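Local atomic coordinates of lysyl oxidase (PDB entry 1W7C), a protein that probably oxidises primary amines, including lysine side chains, to aldehydes, using copper and a topaquinone cofactor formed from its own chain. Residues Asn203-Gly208 and Leu261-Ile266. Numbering follows the deposited sequence. Where two conformers were deposited one is given.
Sequences NLVPTG and LDWTVI. With NAG (2-acetamido-2-deoxy-beta-D-glucopyranose), chain S.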
loop_
_atom_site.group_PDB
_atom_site.type_symbol
_atom_site.label_atom_id
_atom_site.label_comp_id
_atom_site.label_asym_id
_atom_site.label_seq_id
_atom_site.Cartn_x
_atom_site.Cartn_y
_atom_site.Cartn_z
ATOM N N ASN A 203 -13.021 -20.259 18.369
ATOM C CA ASN A 203 -13.320 -18.824 18.405
ATOM C C ASN A 203 -14.554 -18.433 17.598
ATOM O O ASN A 203 -15.079 -17.346 17.805
ATOM C CB ASN A 203 -12.127 -17.997 17.888
ATOM C CG ASN A 203 -11.162 -17.567 18.978
ATOM O OD1 ASN A 203 -10.258 -16.776 18.724
ATOM N ND2 ASN A 203 -11.316 -18.105 20.173
ATOM N N LEU A 204 -15.007 -19.308 16.696
ATOM C CA LEU A 204 -16.218 -19.066 15.921
ATOM C C LEU A 204 -17.476 -19.609 16.587
ATOM O O LEU A 204 -18.575 -19.380 16.091
ATOM C CB LEU A 204 -16.074 -19.672 14.514
ATOM C CG LEU A 204 -14.910 -19.145 13.659
ATOM C CD1 LEU A 204 -14.958 -19.703 12.249
ATOM C CD2 LEU A 204 -14.871 -17.620 13.610
ATOM N N VAL A 205 -17.314 -20.283 17.731
ATOM C CA VAL A 205 -18.444 -20.837 18.472
ATOM C C VAL A 205 -18.420 -20.474 19.959
ATOM O O VAL A 205 -18.470 -21.345 20.841
ATOM C CB VAL A 205 -18.528 -22.368 18.240
ATOM C CG1 VAL A 205 -19.093 -22.656 16.860
ATOM C CG2 VAL A 205 -17.163 -23.020 18.376
ATOM N N PRO A 206 -18.383 -19.167 20.239
ATOM C CA PRO A 206 -18.561 -18.676 21.606
ATOM C C PRO A 206 -20.006 -18.854 22.042
ATOM O O PRO A 206 -20.943 -18.587 21.274
ATOM C CB PRO A 206 -18.226 -17.187 21.489
ATOM C CG PRO A 206 -18.659 -16.807 20.084
ATOM C CD PRO A 206 -18.318 -18.050 19.277
ATOM N N THR A 207 -20.197 -19.295 23.283
ATOM C CA THR A 207 -21.539 -19.677 23.774
ATOM C C THR A 207 -22.384 -18.569 24.375
ATOM O O THR A 207 -23.580 -18.761 24.569
ATOM C CB THR A 207 -21.415 -20.759 24.841
ATOM O OG1 THR A 207 -20.694 -20.254 25.974
ATOM C CG2 THR A 207 -20.630 -21.964 24.323
ATOM N N GLY A 208 -21.775 -17.450 24.730
ATOM C CA GLY A 208 -22.473 -16.403 25.467
ATOM C C GLY A 208 -22.676 -16.716 26.931
ATOM O O GLY A 208 -23.416 -16.008 27.620
ATOM N N LEU A 261 -21.182 -27.356 11.239
ATOM C CA LEU A 261 -20.027 -26.471 11.435
ATOM C C LEU A 261 -19.091 -26.425 10.212
ATOM O O LEU A 261 -17.948 -25.973 10.302
ATOM C CB LEU A 261 -19.238 -26.895 12.690
ATOM C CG LEU A 261 -20.025 -26.764 14.004
ATOM C CD1 LEU A 261 -19.238 -27.332 15.168
ATOM C CD2 LEU A 261 -20.405 -25.309 14.260
ATOM N N ASP A 262 -19.570 -26.855 9.059
ATOM C CA ASP A 262 -18.724 -26.831 7.873
ATOM C C ASP A 262 -18.267 -25.413 7.491
ATOM O O ASP A 262 -17.227 -25.257 6.841
ATOM C CB ASP A 262 -19.438 -27.490 6.695
ATOM C CG ASP A 262 -19.568 -29.005 6.850
ATOM O OD1 ASP A 262 -18.923 -29.621 7.746
ATOM O OD2 ASP A 262 -20.290 -29.681 6.089
ATOM N N TRP A 263 -19.058 -24.408 7.863
ATOM C CA TRP A 263 -18.740 -22.991 7.647
ATOM C C TRP A 263 -17.476 -22.537 8.399
ATOM O O TRP A 263 -16.967 -21.434 8.158
ATOM C CB TRP A 263 -19.945 -22.129 7.997
ATOM C CG TRP A 263 -20.385 -22.236 9.419
ATOM C CD1 TRP A 263 -21.219 -23.169 9.954
ATOM C CD2 TRP A 263 -19.999 -21.380 10.511
ATOM N NE1 TRP A 263 -21.375 -22.956 11.302
ATOM C CE2 TRP A 263 -20.641 -21.859 11.667
ATOM C CE3 TRP A 263 -19.168 -20.263 10.629
ATOM C CZ2 TRP A 263 -20.494 -21.263 12.911
ATOM C CZ3 TRP A 263 -19.040 -19.653 11.861
ATOM C CH2 TRP A 263 -19.696 -20.154 12.990
ATOM N N THR A 264 -17.003 -23.341 9.355
ATOM C CA THR A 264 -15.768 -23.023 10.071
ATOM C C THR A 264 -14.516 -23.603 9.405
ATOM O O THR A 264 -13.412 -23.351 9.888
ATOM C CB THR A 264 -15.807 -23.523 11.530
ATOM O OG1 THR A 264 -15.708 -24.951 11.553
ATOM C CG2 THR A 264 -17.108 -23.104 12.280
ATOM N N VAL A 265 -14.669 -24.423 8.358
ATOM C CA VAL A 265 -13.558 -25.165 7.765
ATOM C C VAL A 265 -12.811 -24.381 6.692
ATOM O O VAL A 265 -13.399 -23.871 5.737
ATOM C CB VAL A 265 -14.073 -26.515 7.182
ATOM C CG1 VAL A 265 -12.954 -27.264 6.511
ATOM C CG2 VAL A 265 -14.721 -27.351 8.286
ATOM N N ILE A 266 -11.493 -24.309 6.845
ATOM C CA ILE A 266 -10.668 -23.505 5.949
ATOM C C ILE A 266 -10.390 -24.175 4.610
ATOM O O ILE A 266 -10.493 -23.561 3.573
ATOM C CB ILE A 266 -9.327 -23.145 6.624
ATOM C CG1 ILE A 266 -9.512 -22.323 7.883
ATOM C CG2 ILE A 266 -8.404 -22.394 5.630
ATOM C CD1 ILE A 266 -8.287 -22.367 8.743
HETATM C C1 NAG S . -18.676 -29.859 1.242
HETATM C C2 NAG S . -19.192 -29.249 2.567
HETATM C C3 NAG S . -20.681 -29.536 2.868
HETATM C C4 NAG S . -21.551 -29.523 1.606
HETATM C C5 NAG S . -20.881 -30.322 0.489
HETATM C C6 NAG S . -21.707 -30.331 -0.792
HETATM C C7 NAG S . -17.378 -29.031 4.245
HETATM C C8 NAG S . -16.573 -29.745 5.299
HETATM N N2 NAG S . -18.366 -29.736 3.671
HETATM O O3 NAG S . -21.234 -28.651 3.859
HETATM O O4 NAG S . -22.822 -30.070 1.894
HETATM O O5 NAG S . -19.628 -29.737 0.201
HETATM O O6 NAG S . -21.751 -29.023 -1.322
HETATM O O7 NAG S . -17.103 -27.860 3.965
#
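Leu204 and Thr264 mark the nearest approach of the two backbones, their CA atoms 7.1 Å apart; each sits in a short 3-10 segment, and no hydrogen bond joins 203-208 to 261-266. The contact is van der Waals packing, mostly of side chains. Leu204 CD1 lies 4.0 Å from Thr264 CB, the two side chains running antiparallel, flank to flank. The outer edge of the Trp263 indole, meanwhile, slips alongside the Leu204 backbone: Trp263 CH2 is 3.4 Å from Leu204 O, which lies near the ring plane, and the same edge also touches Leu204 CB. With chi1 at 61°, Trp263 CG is tucked over the backbone, flanked by N and C, folding the indole back so that Thr264 CG2 stands 3.6 Å above the centre of one face. The ring of His480 also stacks on this indole. Val205 CG1 meets Leu261 CD2 at 3.9 Å and approaches Trp263 obliquely. Both segments belong to the DUF1965 region, consistent with the N3-type domain of copper amine oxidases, and the contact joins the approach to strand 209-214 to the loop between helix 238-246 and strand 284-286; the Leu204 side chain is about 11 Å from the copper ion. Within 261-266, the turn is clamped by Leu261 O, which accepts from Thr264 N as well as from the hydroxyl of the same residue. Thr264 OG1 is 2.8 Å from Leu261 O, in the carbonyl plane, and is also bonded to Asn199 ND2. Asp262 OD2 takes a hydrogen bond from O3 of a protein-linked N-acetylglucosamine, 2.6 Å away, while Ile266 O receives one from Arg687 of the second subunit.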